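Local coordinates for metal cation efflux system protein CzcD (Cupriavidus metallidurans, PDB 6VD9) that binds and transports zinc and confers low-level metal resistance, probably by moving cations from cytoplasm to periplasm, and is represented here by its C-terminal domain, at residues S20-H25 against H39-T44; E51-L56 against V69-E74; A34-H39 against F64-V69; V3-V8 against L24-L29. One frame throughout, in Å; residues are numbered along the deposited sequence.

Interaction 1: S20-H25 against H39-T44. With NI (nickel (II) ion), chain E.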
loop_
_atom_site.group_PDB
_atom_site.type_symbol
_atom_site.label_atom_id
_atom_site.label_comp_id
_atom_site.label_asym_id
_atom_site.label_seq_id
_atom_site.Cartn_x
_atom_site.Cartn_y
_atom_site.Cartn_z
ATOM N N SER A 20 8.777 7.559 9.319
ATOM C CA SER A 20 7.548 7.764 10.112
ATOM C C SER A 20 6.413 6.966 9.461
ATOM O O SER A 20 6.591 6.484 8.346
ATOM C CB SER A 20 7.213 9.227 10.225
ATOM O OG SER A 20 6.864 9.786 8.963
ATOM N N PHE A 21 5.263 6.911 10.078
ATOM C CA PHE A 21 4.083 6.287 9.445
ATOM C C PHE A 21 2.837 6.999 9.918
ATOM O O PHE A 21 2.865 7.653 10.961
ATOM C CB PHE A 21 4.078 4.794 9.766
ATOM C CG PHE A 21 3.659 4.486 11.178
ATOM C CD1 PHE A 21 2.358 4.200 11.451
ATOM C CD2 PHE A 21 4.596 4.355 12.199
ATOM C CE1 PHE A 21 1.959 3.974 12.762
ATOM C CE2 PHE A 21 4.199 4.064 13.493
ATOM C CZ PHE A 21 2.893 3.847 13.757
ATOM N N HIS A 22 1.739 6.825 9.215
ATOM C CA HIS A 22 0.432 7.345 9.683
ATOM C C HIS A 22 -0.626 6.437 9.095
ATOM O O HIS A 22 -0.274 5.590 8.219
ATOM C CB HIS A 22 0.265 8.811 9.277
ATOM C CG HIS A 22 0.453 9.055 7.824
ATOM N ND1 HIS A 22 1.720 9.294 7.254
ATOM C CD2 HIS A 22 -0.436 9.143 6.817
ATOM C CE1 HIS A 22 1.569 9.485 5.959
ATOM N NE2 HIS A 22 0.280 9.405 5.670
ATOM N N ASP A 23 -1.869 6.661 9.502
ATOM C CA ASP A 23 -3.066 5.953 8.961
ATOM C C ASP A 23 -2.838 4.427 9.046
ATOM O O ASP A 23 -3.157 3.718 8.055
ATOM C CB ASP A 23 -3.372 6.369 7.515
ATOM C CG ASP A 23 -3.646 7.854 7.263
ATOM O OD1 ASP A 23 -3.583 8.617 8.196
ATOM O OD2 ASP A 23 -3.870 8.222 6.093
ATOM N N LEU A 24 -2.295 3.934 10.162
ATOM C CA LEU A 24 -2.189 2.485 10.436
ATOM C C LEU A 24 -3.586 2.008 10.800
ATOM O O LEU A 24 -4.176 2.581 11.764
ATOM C CB LEU A 24 -1.193 2.204 11.569
ATOM C CG LEU A 24 -1.085 0.769 12.043
ATOM C CD1 LEU A 24 -0.592 -0.162 10.901
ATOM C CD2 LEU A 24 -0.097 0.683 13.193
ATOM N N HIS A 25 -4.102 1.052 10.066
ATOM C CA HIS A 25 -5.390 0.380 10.387
ATOM C C HIS A 25 -5.198 -1.129 10.434
ATOM O O HIS A 25 -4.572 -1.709 9.533
ATOM C CB HIS A 25 -6.499 0.770 9.411
ATOM C CG HIS A 25 -6.697 2.235 9.262
ATOM N ND1 HIS A 25 -7.478 2.979 10.134
ATOM C CD2 HIS A 25 -6.300 3.088 8.292
ATOM C CE1 HIS A 25 -7.497 4.233 9.731
ATOM N NE2 HIS A 25 -6.814 4.319 8.597
ATOM N N HIS A 39 0.405 3.891 5.819
ATOM C CA HIS A 39 1.191 4.835 4.987
ATOM C C HIS A 39 2.569 5.077 5.623
ATOM O O HIS A 39 2.637 5.608 6.737
ATOM C CB HIS A 39 0.424 6.122 4.715
ATOM C CG HIS A 39 -0.815 5.917 3.914
ATOM N ND1 HIS A 39 -1.183 6.790 2.914
ATOM C CD2 HIS A 39 -1.805 4.998 3.989
ATOM C CE1 HIS A 39 -2.336 6.398 2.400
ATOM N NE2 HIS A 39 -2.728 5.306 3.026
ATOM N N VAL A 40 3.635 4.731 4.922
ATOM C CA VAL A 40 5.017 4.833 5.471
ATOM C C VAL A 40 5.752 5.964 4.758
ATOM O O VAL A 40 5.747 6.016 3.490
ATOM C CB VAL A 40 5.773 3.504 5.355
ATOM C CG1 VAL A 40 7.240 3.663 5.683
ATOM C CG2 VAL A 40 5.113 2.448 6.235
ATOM N N VAL A 41 6.400 6.834 5.531
ATOM C CA VAL A 41 7.328 7.831 4.931
ATOM C C VAL A 41 8.710 7.181 4.990
ATOM O O VAL A 41 9.185 6.894 6.104
ATOM C CB VAL A 41 7.247 9.177 5.659
ATOM C CG1 VAL A 41 8.254 10.167 5.079
ATOM C CG2 VAL A 41 5.826 9.738 5.631
ATOM N N ASN A 42 9.314 6.879 3.840
ATOM C CA ASN A 42 10.633 6.193 3.811
ATOM C C ASN A 42 11.701 7.285 3.828
ATOM O O ASN A 42 11.364 8.427 3.452
ATOM C CB ASN A 42 10.777 5.258 2.618
ATOM C CG ASN A 42 10.577 5.970 1.298
ATOM O OD1 ASN A 42 11.568 6.333 0.640
ATOM N ND2 ASN A 42 9.337 6.129 0.879
ATOM N N ASP A 43 12.910 6.930 4.219
ATOM C CA ASP A 43 14.105 7.809 4.062
ATOM C C ASP A 43 14.383 8.050 2.568
ATOM O O ASP A 43 14.223 7.102 1.754
ATOM C CB ASP A 43 15.370 7.231 4.689
ATOM C CG ASP A 43 16.471 8.289 4.804
ATOM O OD1 ASP A 43 16.226 9.260 5.536
ATOM O OD2 ASP A 43 17.569 8.169 4.128
ATOM N N THR A 44 14.851 9.254 2.221
ATOM C CA THR A 44 15.284 9.605 0.842
ATOM C C THR A 44 16.373 8.657 0.290
ATOM O O THR A 44 16.534 8.631 -0.968
ATOM C CB THR A 44 15.775 11.056 0.753
ATOM O OG1 THR A 44 16.836 11.180 1.697
ATOM C CG2 THR A 44 14.684 12.065 0.973
HETATM NI NI NI E . -0.519 9.290 3.493
HETATM O O HOH W 1 -2.811 9.772 4.353
HETATM O O HOH W 2 -1.075 9.664 1.721
HETATM O O HOH W 3 0.076 11.466 3.421
#

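Interaction 2: E51-L56 against V69-E74. With NI (nickel (II) ion), chain E.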
loop_
_atom_site.group_PDB
_atom_site.type_symbol
_atom_site.label_atom_id
_atom_site.label_comp_id
_atom_site.label_asym_id
_atom_site.label_seq_id
_atom_site.Cartn_x
_atom_site.Cartn_y
_atom_site.Cartn_z
ATOM N N GLU A 51 13.791 -2.156 -0.715
ATOM C CA GLU A 51 14.695 -2.029 0.455
ATOM C C GLU A 51 13.972 -1.964 1.809
ATOM O O GLU A 51 14.688 -1.983 2.855
ATOM C CB GLU A 51 15.585 -0.813 0.231
ATOM C CG GLU A 51 16.440 -0.910 -1.031
ATOM C CD GLU A 51 17.569 0.104 -1.122
ATOM O OE1 GLU A 51 17.305 1.236 -1.490
ATOM O OE2 GLU A 51 18.766 -0.275 -0.843
ATOM N N VAL A 52 12.637 -1.816 1.810
ATOM C CA VAL A 52 11.802 -1.702 3.025
ATOM C C VAL A 52 10.622 -2.675 2.918
ATOM O O VAL A 52 10.333 -3.331 3.919
ATOM C CB VAL A 52 11.344 -0.253 3.236
ATOM C CG1 VAL A 52 10.557 -0.149 4.516
ATOM C CG2 VAL A 52 12.541 0.700 3.309
ATOM N N LEU A 53 9.909 -2.719 1.782
ATOM C CA LEU A 53 8.645 -3.524 1.706
ATOM C C LEU A 53 8.884 -4.986 2.098
ATOM O O LEU A 53 8.107 -5.561 2.855
ATOM C CB LEU A 53 8.029 -3.378 0.322
ATOM C CG LEU A 53 6.718 -4.131 0.084
ATOM C CD1 LEU A 53 5.667 -3.723 1.106
ATOM C CD2 LEU A 53 6.203 -3.843 -1.285
ATOM N N PRO A 54 9.930 -5.667 1.589
ATOM C CA PRO A 54 10.119 -7.077 1.918
ATOM C C PRO A 54 10.365 -7.283 3.415
ATOM O O PRO A 54 9.828 -8.242 3.973
ATOM C CB PRO A 54 11.350 -7.503 1.091
ATOM C CG PRO A 54 11.493 -6.446 0.036
ATOM C CD PRO A 54 10.922 -5.169 0.632
ATOM N N GLU A 55 11.103 -6.358 4.052
ATOM C CA GLU A 55 11.386 -6.408 5.511
ATOM C C GLU A 55 10.102 -6.183 6.310
ATOM O O GLU A 55 9.889 -6.896 7.294
ATOM C CB GLU A 55 12.451 -5.388 5.903
ATOM C CG GLU A 55 13.800 -5.711 5.289
ATOM C CD GLU A 55 14.098 -5.357 3.837
ATOM O OE1 GLU A 55 13.203 -4.851 3.090
ATOM O OE2 GLU A 55 15.280 -5.618 3.424
ATOM N N LEU A 56 9.262 -5.211 5.928
ATOM C CA LEU A 56 7.973 -5.010 6.637
ATOM C C LEU A 56 7.078 -6.247 6.456
ATOM O O LEU A 56 6.454 -6.626 7.428
ATOM C CB LEU A 56 7.280 -3.748 6.135
ATOM C CG LEU A 56 7.944 -2.425 6.523
ATOM C CD1 LEU A 56 7.254 -1.267 5.817
ATOM C CD2 LEU A 56 7.861 -2.201 8.019
ATOM N N VAL A 69 -1.684 -7.497 3.858
ATOM C CA VAL A 69 -1.013 -6.180 4.063
ATOM C C VAL A 69 -1.099 -5.309 2.807
ATOM O O VAL A 69 -0.917 -5.805 1.686
ATOM C CB VAL A 69 0.437 -6.444 4.493
ATOM C CG1 VAL A 69 1.328 -5.228 4.408
ATOM C CG2 VAL A 69 0.488 -7.044 5.885
ATOM N N THR A 70 -1.288 -4.006 3.009
ATOM C CA THR A 70 -1.155 -2.999 1.925
ATOM C C THR A 70 -0.397 -1.833 2.531
ATOM O O THR A 70 -0.908 -1.204 3.481
ATOM C CB THR A 70 -2.496 -2.562 1.320
ATOM O OG1 THR A 70 -3.232 -3.747 0.999
ATOM C CG2 THR A 70 -2.318 -1.738 0.063
ATOM N N ILE A 71 0.805 -1.630 2.053
ATOM C CA ILE A 71 1.751 -0.621 2.584
ATOM C C ILE A 71 2.012 0.378 1.461
ATOM O O ILE A 71 2.519 -0.045 0.389
ATOM C CB ILE A 71 3.038 -1.262 3.107
ATOM C CG1 ILE A 71 2.720 -2.201 4.266
ATOM C CG2 ILE A 71 4.053 -0.166 3.461
ATOM C CD1 ILE A 71 3.841 -3.172 4.626
ATOM N N GLN A 72 1.667 1.644 1.678
ATOM C CA GLN A 72 1.976 2.727 0.717
ATOM C C GLN A 72 3.163 3.531 1.235
ATOM O O GLN A 72 3.214 3.786 2.412
ATOM C CB GLN A 72 0.747 3.606 0.518
ATOM C CG GLN A 72 0.946 4.817 -0.372
ATOM C CD GLN A 72 -0.380 5.535 -0.568
ATOM O OE1 GLN A 72 -1.374 4.936 -0.954
ATOM N NE2 GLN A 72 -0.449 6.833 -0.307
ATOM N N PHE A 73 4.097 3.865 0.358
ATOM C CA PHE A 73 5.253 4.723 0.710
ATOM C C PHE A 73 5.103 6.125 0.121
ATOM O O PHE A 73 4.734 6.251 -1.080
ATOM C CB PHE A 73 6.524 4.059 0.227
ATOM C CG PHE A 73 6.796 2.716 0.831
ATOM C CD1 PHE A 73 7.240 2.616 2.141
ATOM C CD2 PHE A 73 6.703 1.553 0.066
ATOM C CE1 PHE A 73 7.599 1.382 2.654
ATOM C CE2 PHE A 73 7.001 0.317 0.609
ATOM C CZ PHE A 73 7.423 0.232 1.920
ATOM N N GLU A 74 5.465 7.130 0.928
ATOM C CA GLU A 74 5.515 8.575 0.559
ATOM C C GLU A 74 6.880 9.136 0.985
ATOM O O GLU A 74 7.544 8.520 1.829
ATOM C CB GLU A 74 4.405 9.354 1.262
ATOM C CG GLU A 74 3.036 8.721 1.161
ATOM C CD GLU A 74 2.066 9.237 2.213
ATOM O OE1 GLU A 74 2.443 10.180 2.957
ATOM O OE2 GLU A 74 0.950 8.671 2.324
HETATM NI NI NI E . -0.519 9.290 3.493
HETATM O O HOH W 3 0.076 11.466 3.421
HETATM O O HOH W 1 -2.811 9.772 4.353
HETATM O O HOH W 2 -1.075 9.664 1.721
#

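Interaction 3: A34-H39 against F64-V69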
loop_
_atom_site.group_PDB
_atom_site.type_symbol
_atom_site.label_atom_id
_atom_site.label_comp_id
_atom_site.label_asym_id
_atom_site.label_seq_id
_atom_site.Cartn_x
_atom_site.Cartn_y
_atom_site.Cartn_z
ATOM N N ALA A 34 -6.165 -11.142 10.460
ATOM C CA ALA A 34 -5.805 -9.708 10.553
ATOM C C ALA A 34 -5.584 -9.133 9.146
ATOM O O ALA A 34 -5.015 -9.830 8.284
ATOM C CB ALA A 34 -4.574 -9.564 11.401
ATOM N N SER A 35 -6.108 -7.931 8.898
ATOM C CA SER A 35 -5.807 -7.116 7.700
ATOM C C SER A 35 -5.133 -5.833 8.191
ATOM O O SER A 35 -5.543 -5.324 9.223
ATOM C CB SER A 35 -7.048 -6.845 6.910
ATOM O OG SER A 35 -6.780 -6.128 5.727
ATOM N N LEU A 36 -4.142 -5.323 7.461
ATOM C CA LEU A 36 -3.395 -4.119 7.906
ATOM C C LEU A 36 -3.245 -3.203 6.706
ATOM O O LEU A 36 -2.879 -3.700 5.637
ATOM C CB LEU A 36 -2.024 -4.522 8.441
ATOM C CG LEU A 36 -1.113 -3.380 8.905
ATOM C CD1 LEU A 36 -0.153 -3.832 9.992
ATOM C CD2 LEU A 36 -0.317 -2.811 7.747
ATOM N N THR A 37 -3.464 -1.905 6.902
ATOM C CA THR A 37 -3.014 -0.914 5.895
ATOM C C THR A 37 -2.191 0.106 6.663
ATOM O O THR A 37 -2.516 0.367 7.841
ATOM C CB THR A 37 -4.164 -0.281 5.104
ATOM O OG1 THR A 37 -4.969 0.433 6.029
ATOM C CG2 THR A 37 -5.036 -1.311 4.411
ATOM N N VAL A 38 -1.233 0.705 5.977
ATOM C CA VAL A 38 -0.409 1.756 6.607
ATOM C C VAL A 38 0.226 2.605 5.518
ATOM O O VAL A 38 0.450 2.104 4.413
ATOM C CB VAL A 38 0.601 1.168 7.609
ATOM C CG1 VAL A 38 1.685 0.328 6.950
ATOM C CG2 VAL A 38 1.187 2.254 8.499
ATOM N N HIS A 39 0.405 3.891 5.819
ATOM C CA HIS A 39 1.191 4.835 4.987
ATOM C C HIS A 39 2.569 5.077 5.623
ATOM O O HIS A 39 2.637 5.608 6.737
ATOM C CB HIS A 39 0.424 6.122 4.715
ATOM C CG HIS A 39 -0.815 5.917 3.914
ATOM N ND1 HIS A 39 -1.183 6.790 2.914
ATOM C CD2 HIS A 39 -1.805 4.998 3.989
ATOM C CE1 HIS A 39 -2.336 6.398 2.400
ATOM N NE2 HIS A 39 -2.728 5.306 3.026
ATOM N N PHE A 64 3.601 -10.906 14.113
ATOM C CA PHE A 64 2.178 -10.593 14.398
ATOM C C PHE A 64 1.225 -11.533 13.664
ATOM O O PHE A 64 0.033 -11.368 13.877
ATOM C CB PHE A 64 1.874 -9.116 14.088
ATOM C CG PHE A 64 2.802 -8.189 14.816
ATOM C CD1 PHE A 64 2.679 -8.035 16.194
ATOM C CD2 PHE A 64 3.831 -7.531 14.162
ATOM C CE1 PHE A 64 3.559 -7.224 16.884
ATOM C CE2 PHE A 64 4.710 -6.717 14.863
ATOM C CZ PHE A 64 4.569 -6.564 16.225
ATOM N N ASP A 65 1.710 -12.432 12.788
ATOM C CA ASP A 65 0.843 -13.347 12.012
ATOM C C ASP A 65 -0.098 -12.530 11.132
ATOM O O ASP A 65 -1.280 -12.962 10.915
ATOM C CB ASP A 65 0.149 -14.353 12.942
ATOM C CG ASP A 65 1.148 -15.199 13.728
ATOM O OD1 ASP A 65 1.992 -15.896 13.094
ATOM O OD2 ASP A 65 1.105 -15.137 14.980
ATOM N N ILE A 66 0.403 -11.411 10.596
ATOM C CA ILE A 66 -0.391 -10.541 9.678
ATOM C C ILE A 66 0.142 -10.751 8.266
ATOM O O ILE A 66 1.324 -10.426 8.006
ATOM C CB ILE A 66 -0.344 -9.064 10.108
ATOM C CG1 ILE A 66 -0.839 -8.896 11.543
ATOM C CG2 ILE A 66 -1.134 -8.207 9.127
ATOM C CD1 ILE A 66 -0.831 -7.462 12.057
ATOM N N THR A 67 -0.669 -11.322 7.391
ATOM C CA THR A 67 -0.238 -11.667 6.013
ATOM C C THR A 67 -1.135 -10.996 4.964
ATOM O O THR A 67 -0.896 -11.263 3.768
ATOM C CB THR A 67 -0.194 -13.183 5.800
ATOM O OG1 THR A 67 -1.526 -13.670 5.924
ATOM C CG2 THR A 67 0.701 -13.901 6.782
ATOM N N HIS A 68 -2.151 -10.223 5.377
ATOM C CA HIS A 68 -3.020 -9.439 4.462
ATOM C C HIS A 68 -2.619 -7.978 4.662
ATOM O O HIS A 68 -3.114 -7.388 5.626
ATOM C CB HIS A 68 -4.506 -9.666 4.757
ATOM C CG HIS A 68 -5.018 -10.982 4.283
ATOM N ND1 HIS A 68 -4.829 -12.155 5.007
ATOM C CD2 HIS A 68 -5.690 -11.321 3.164
ATOM C CE1 HIS A 68 -5.353 -13.169 4.341
ATOM N NE2 HIS A 68 -5.894 -12.686 3.200
ATOM N N VAL A 69 -1.684 -7.497 3.858
ATOM C CA VAL A 69 -1.013 -6.180 4.063
ATOM C C VAL A 69 -1.099 -5.309 2.807
ATOM O O VAL A 69 -0.917 -5.805 1.686
ATOM C CB VAL A 69 0.437 -6.444 4.493
ATOM C CG1 VAL A 69 1.328 -5.228 4.408
ATOM C CG2 VAL A 69 0.488 -7.044 5.885
HETATM O O HOH W 4 -3.486 -11.751 8.079
#

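Interaction 4: V3-V8 against L24-L29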
loop_
_atom_site.group_PDB
_atom_site.type_symbol
_atom_site.label_atom_id
_atom_site.label_comp_id
_atom_site.label_asym_id
_atom_site.label_seq_id
_atom_site.Cartn_x
_atom_site.Cartn_y
_atom_site.Cartn_z
ATOM N N VAL A 3 -3.192 -9.080 18.569
ATOM C CA VAL A 3 -2.202 -8.111 17.997
ATOM C C VAL A 3 -2.014 -6.931 18.963
ATOM O O VAL A 3 -2.952 -6.148 19.133
ATOM C CB VAL A 3 -2.638 -7.599 16.606
ATOM C CG1 VAL A 3 -4.027 -6.974 16.616
ATOM C CG2 VAL A 3 -1.624 -6.614 16.047
ATOM N N ASP A 4 -0.816 -6.781 19.523
ATOM C CA ASP A 4 -0.421 -5.626 20.368
ATOM C C ASP A 4 -0.035 -4.451 19.447
ATOM O O ASP A 4 1.087 -4.464 18.932
ATOM C CB ASP A 4 0.720 -6.002 21.325
ATOM C CG ASP A 4 1.071 -4.925 22.342
ATOM O OD1 ASP A 4 0.641 -3.762 22.156
ATOM O OD2 ASP A 4 1.776 -5.256 23.322
ATOM N N LEU A 5 -0.902 -3.445 19.342
ATOM C CA LEU A 5 -0.751 -2.291 18.409
ATOM C C LEU A 5 0.553 -1.544 18.729
ATOM O O LEU A 5 1.180 -1.086 17.791
ATOM C CB LEU A 5 -1.982 -1.386 18.515
ATOM C CG LEU A 5 -1.993 -0.095 17.686
ATOM C CD1 LEU A 5 -1.740 -0.390 16.204
ATOM C CD2 LEU A 5 -3.319 0.647 17.872
ATOM N N ALA A 6 0.970 -1.442 19.993
ATOM C CA ALA A 6 2.234 -0.752 20.376
ATOM C C ALA A 6 3.456 -1.432 19.772
ATOM O O ALA A 6 4.334 -0.723 19.345
ATOM C CB ALA A 6 2.383 -0.644 21.871
ATOM N N GLU A 7 3.528 -2.768 19.827
ATOM C CA GLU A 7 4.663 -3.526 19.299
ATOM C C GLU A 7 4.636 -3.314 17.793
ATOM O O GLU A 7 5.703 -3.225 17.260
ATOM C CB GLU A 7 4.595 -5.019 19.631
ATOM C CG GLU A 7 5.259 -5.420 20.937
ATOM C CD GLU A 7 6.628 -4.831 21.181
ATOM O OE1 GLU A 7 7.530 -5.099 20.375
ATOM O OE2 GLU A 7 6.767 -4.088 22.167
ATOM N N VAL A 8 3.457 -3.319 17.164
ATOM C CA VAL A 8 3.367 -3.167 15.678
ATOM C C VAL A 8 3.991 -1.809 15.328
ATOM O O VAL A 8 4.894 -1.774 14.511
ATOM C CB VAL A 8 1.933 -3.322 15.136
ATOM C CG1 VAL A 8 1.876 -3.050 13.640
ATOM C CG2 VAL A 8 1.350 -4.698 15.470
ATOM N N LEU A 24 -2.295 3.934 10.162
ATOM C CA LEU A 24 -2.189 2.485 10.436
ATOM C C LEU A 24 -3.586 2.008 10.800
ATOM O O LEU A 24 -4.176 2.581 11.764
ATOM C CB LEU A 24 -1.193 2.204 11.569
ATOM C CG LEU A 24 -1.085 0.769 12.043
ATOM C CD1 LEU A 24 -0.592 -0.162 10.901
ATOM C CD2 LEU A 24 -0.097 0.683 13.193
ATOM N N HIS A 25 -4.102 1.052 10.066
ATOM C CA HIS A 25 -5.390 0.380 10.387
ATOM C C HIS A 25 -5.198 -1.129 10.434
ATOM O O HIS A 25 -4.572 -1.709 9.533
ATOM C CB HIS A 25 -6.499 0.770 9.411
ATOM C CG HIS A 25 -6.697 2.235 9.262
ATOM N ND1 HIS A 25 -7.478 2.979 10.134
ATOM C CD2 HIS A 25 -6.300 3.088 8.292
ATOM C CE1 HIS A 25 -7.497 4.233 9.731
ATOM N NE2 HIS A 25 -6.814 4.319 8.597
ATOM N N ILE A 26 -5.710 -1.750 11.490
ATOM C CA ILE A 26 -5.555 -3.215 11.681
ATOM C C ILE A 26 -6.923 -3.692 12.162
ATOM O O ILE A 26 -7.454 -3.141 13.160
ATOM C CB ILE A 26 -4.409 -3.610 12.638
ATOM C CG1 ILE A 26 -3.045 -3.008 12.303
ATOM C CG2 ILE A 26 -4.294 -5.128 12.696
ATOM C CD1 ILE A 26 -1.964 -3.423 13.290
ATOM N N TRP A 27 -7.542 -4.537 11.361
ATOM C CA TRP A 27 -8.928 -4.987 11.603
ATOM C C TRP A 27 -9.035 -6.459 11.228
ATOM O O TRP A 27 -8.147 -6.948 10.523
ATOM C CB TRP A 27 -9.905 -4.115 10.826
ATOM C CG TRP A 27 -10.011 -4.338 9.352
ATOM C CD1 TRP A 27 -11.024 -4.989 8.706
ATOM C CD2 TRP A 27 -9.141 -3.829 8.319
ATOM N NE1 TRP A 27 -10.840 -4.943 7.347
ATOM C CE2 TRP A 27 -9.691 -4.239 7.080
ATOM C CE3 TRP A 27 -7.952 -3.081 8.312
ATOM C CZ2 TRP A 27 -9.101 -3.923 5.856
ATOM C CZ3 TRP A 27 -7.372 -2.760 7.102
ATOM C CH2 TRP A 27 -7.942 -3.174 5.891
ATOM N N ALA A 28 -10.108 -7.122 11.674
ATOM C CA ALA A 28 -10.370 -8.554 11.403
ATOM C C ALA A 28 -11.212 -8.676 10.131
ATOM O O ALA A 28 -12.213 -7.972 10.010
ATOM C CB ALA A 28 -11.063 -9.189 12.593
ATOM N N LEU A 29 -10.784 -9.515 9.195
ATOM C CA LEU A 29 -11.595 -9.928 8.029
ATOM C C LEU A 29 -12.677 -10.900 8.508
ATOM O O LEU A 29 -12.548 -11.422 9.642
ATOM C CB LEU A 29 -10.689 -10.590 6.996
ATOM C CG LEU A 29 -9.580 -9.698 6.437
ATOM C CD1 LEU A 29 -8.626 -10.513 5.583
ATOM C CD2 LEU A 29 -10.161 -8.541 5.643
#

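Interaction 1: S20-H25 against H39-T44
The antiparallel beta hairpin of strands 18-28 and 34-42 sets His22 opposite His39, and this pairing shows how a sheet can build a metal site, here one that holds nickel. The two histidines form a hydrogen-bonded pair, with His22 N to His39 O at 2.9 Å and His39 N to His22 O at 3.0 Å. Two residues along, Val41 N reaches Ser20 O at 2.8 Å, while the return bond from Ser20 N to Val41 O is weak. Between them lies the non-hydrogen-bonded pair Phe21 and Val40. Its side chains turn to one face of the hairpin, where Phe21 meets helix 5-13, whereas Ser20, His22, His39 and Val41 share the other face. There the first torsion of His22 (chi1 54°) tucks CG between the backbone N and the carbonyl carbon, and the imidazole leans across the neighbouring strand. His39 CB consequently sits over one ring face, a CH-pi contact 3.7 Å from the His22 centroid, and the two ring planes are inclined at 44°. His22 NE2 binds nickel at 2.3 Å. His39 ND1 stands 2.7 Å from the nickel, a long approach by comparison. The same nitrogen is hydrogen-bonded to Glu74 OE2, from the third protein residue of the site. In the second shell, Asp23 OD2 accepts from a nickel-bound water 2.6 Å away and lies over the face of the His39 ring. Thr70 of the second subunit is a hydrogen-bond partner of His39 NE2.

Interaction 2: E51-L56 against V69-E74
Glu74 OE2 binds the nickel ion at 2.0 Å. A second grip on this oxygen comes from the imidazole of His39. The other carboxylate oxygen, Glu74 OE1, accepts from a nickel-bound water at 2.7 Å, so the carboxylate is tied to the metal both directly and through the water. An extended chain beyond CG carries the group out to the metal from the very end of strand 68-74. Just before it, the alternation of the strand turns Ile71 and Phe73 to the opposite face, and there they pack under the start of helix 53-64. This is the second half of a beta-alpha-beta crossover, in which the chain leaves strand 34-42, passes through helix 53-64 over the sheet, and returns as strand 68-74, parallel to it. Phe73 presents its ring edge to Leu53, whose CB lies in the ring plane 3.8 Å from CE2. Val52, the N-cap residue, brings CG1 obliquely to Phe73 CE1, also at 3.8 Å. One face of the ring is covered from within its own strand by Ile71 CG2, which stands 3.7 Å above the plane and toward the rim. With CG1 of Ile71 anti to its carbonyl carbon (chi1 -62°) and the chain extended beyond it (chi2 164°), CD1 is carried up to both leucines. Ile71 CD1 lies 3.8 Å from Leu56 CB and 4.0 Å from Leu53 CD1, and the Leu53 and Ile71 side chains run antiparallel alongside each other. Beyond the crossover lies the dimer interface, where Ile71 N is hydrogen-bonded to Gln72 OE1 of the second subunit and Leu53 packs on Phe73 of that subunit.

Interaction 3: A34-H39 against F64-V69
Leu36 and Val69 are paired in parallel register where strand 68-74 joins strand 34-42, the seam that a beta-alpha-beta crossover closes once helix 53-64 has ended. Of backbone hydrogen bonds, this seam contributes Leu36 N to His68 O at 2.9 Å. Weaker CA-H...O contacts flank it: Ser35 CA points its hydrogen at the same His68 O from 3.4 Å, and Val69 CA does likewise to Leu36 O from 3.5 Å. Apolar packing comes mainly from Ile66, whose two branches divide the work. Placing CG1 anti to its carbonyl carbon (chi1 -57°) turns that branch to Ala34 CB, 3.8 Å away, and sends CG2 to Leu36 CB at 3.9 Å. On the same face Leu36 also packs against Leu60 of the covering helix. Across the sheet, Ser35 and His68 share the other face, with His68 CB brushing Ala34 O and the imidazole leading away from strand 34-42. Water mediates the last kind of contact, linking the backbones at Ala34 and Thr67. It donates a short bond of 2.5 Å to Ala34 O and accepts from Thr67 N at 2.9 Å, while lying in the plane of the His68 ring at its edge, where its bond to ND1 is weak at 3.4 Å.

Interaction 4: V3-V8 against L24-L29
Leu5 CD1 and Leu24 CD2 touch at 3.6 Å, the closest approach of a small contact made wholly of methyl groups. The two leucine side chains run past one another in opposite directions, so that each lays a branch alongside the other. Ile26 meets the helix differently: its CD1 and the branches of Val8 come tip to tip, with CD1 3.9 Å from Val8 CG1 and 4.2 Å from Val8 CG2. The same methyl, Ile26 CD1, lies 4.2 Å from Val3 CG2 and from Leu5 CD1, so a single atom collects three residues. Its reach depends on the chain shape of Ile26, with CG1 anti to the carbonyl carbon (chi1 -53°) and CD1 extended beyond it (chi2 179°). In the alpha-beta-beta-alpha-beta order of this domain the contact is where the first helix, 5-13, packs on the face of the sheet at its edge strand, 18-28. Leu24 and Ile26 project to the helical side, while His25 and Trp27 between and after them point away from it. Asp4 occupies the N-cap of the helix, and its OD1 accepts a weak capping bond of 3.2 Å from Ala6 N. Deeper in, Val8 also packs on Phe64 at the end of helix 53-64, and Leu24 on Leu36 and Val38 of the adjacent strand. On the reverse face of strand 18-28, the Trp27 ring meets Trp27 of the second subunit.

Interactions 1 and 3 both lie in the sheet, partly buried, and share strand 34-42, which pairs antiparallel on one side and parallel on the other. Interaction 1 has four backbone hydrogen bonds, one of them weak; interaction 3 has one, supplemented by CA-H...O contacts, a water and apolar packing. Interactions 2 and 4 instead lay helices on strands by apolar packing without cross-segment hydrogen bonds, the former wholly buried, the latter a surface contact. Metal chemistry belongs to interactions 1 and 2, whose segments meet through backbone bonds of Val40 to Gln72 and Glu74. Interactions 3 and 4, about 7 Å between centres, touch where Phe64 packs against the backbone at Glu7 and Val8.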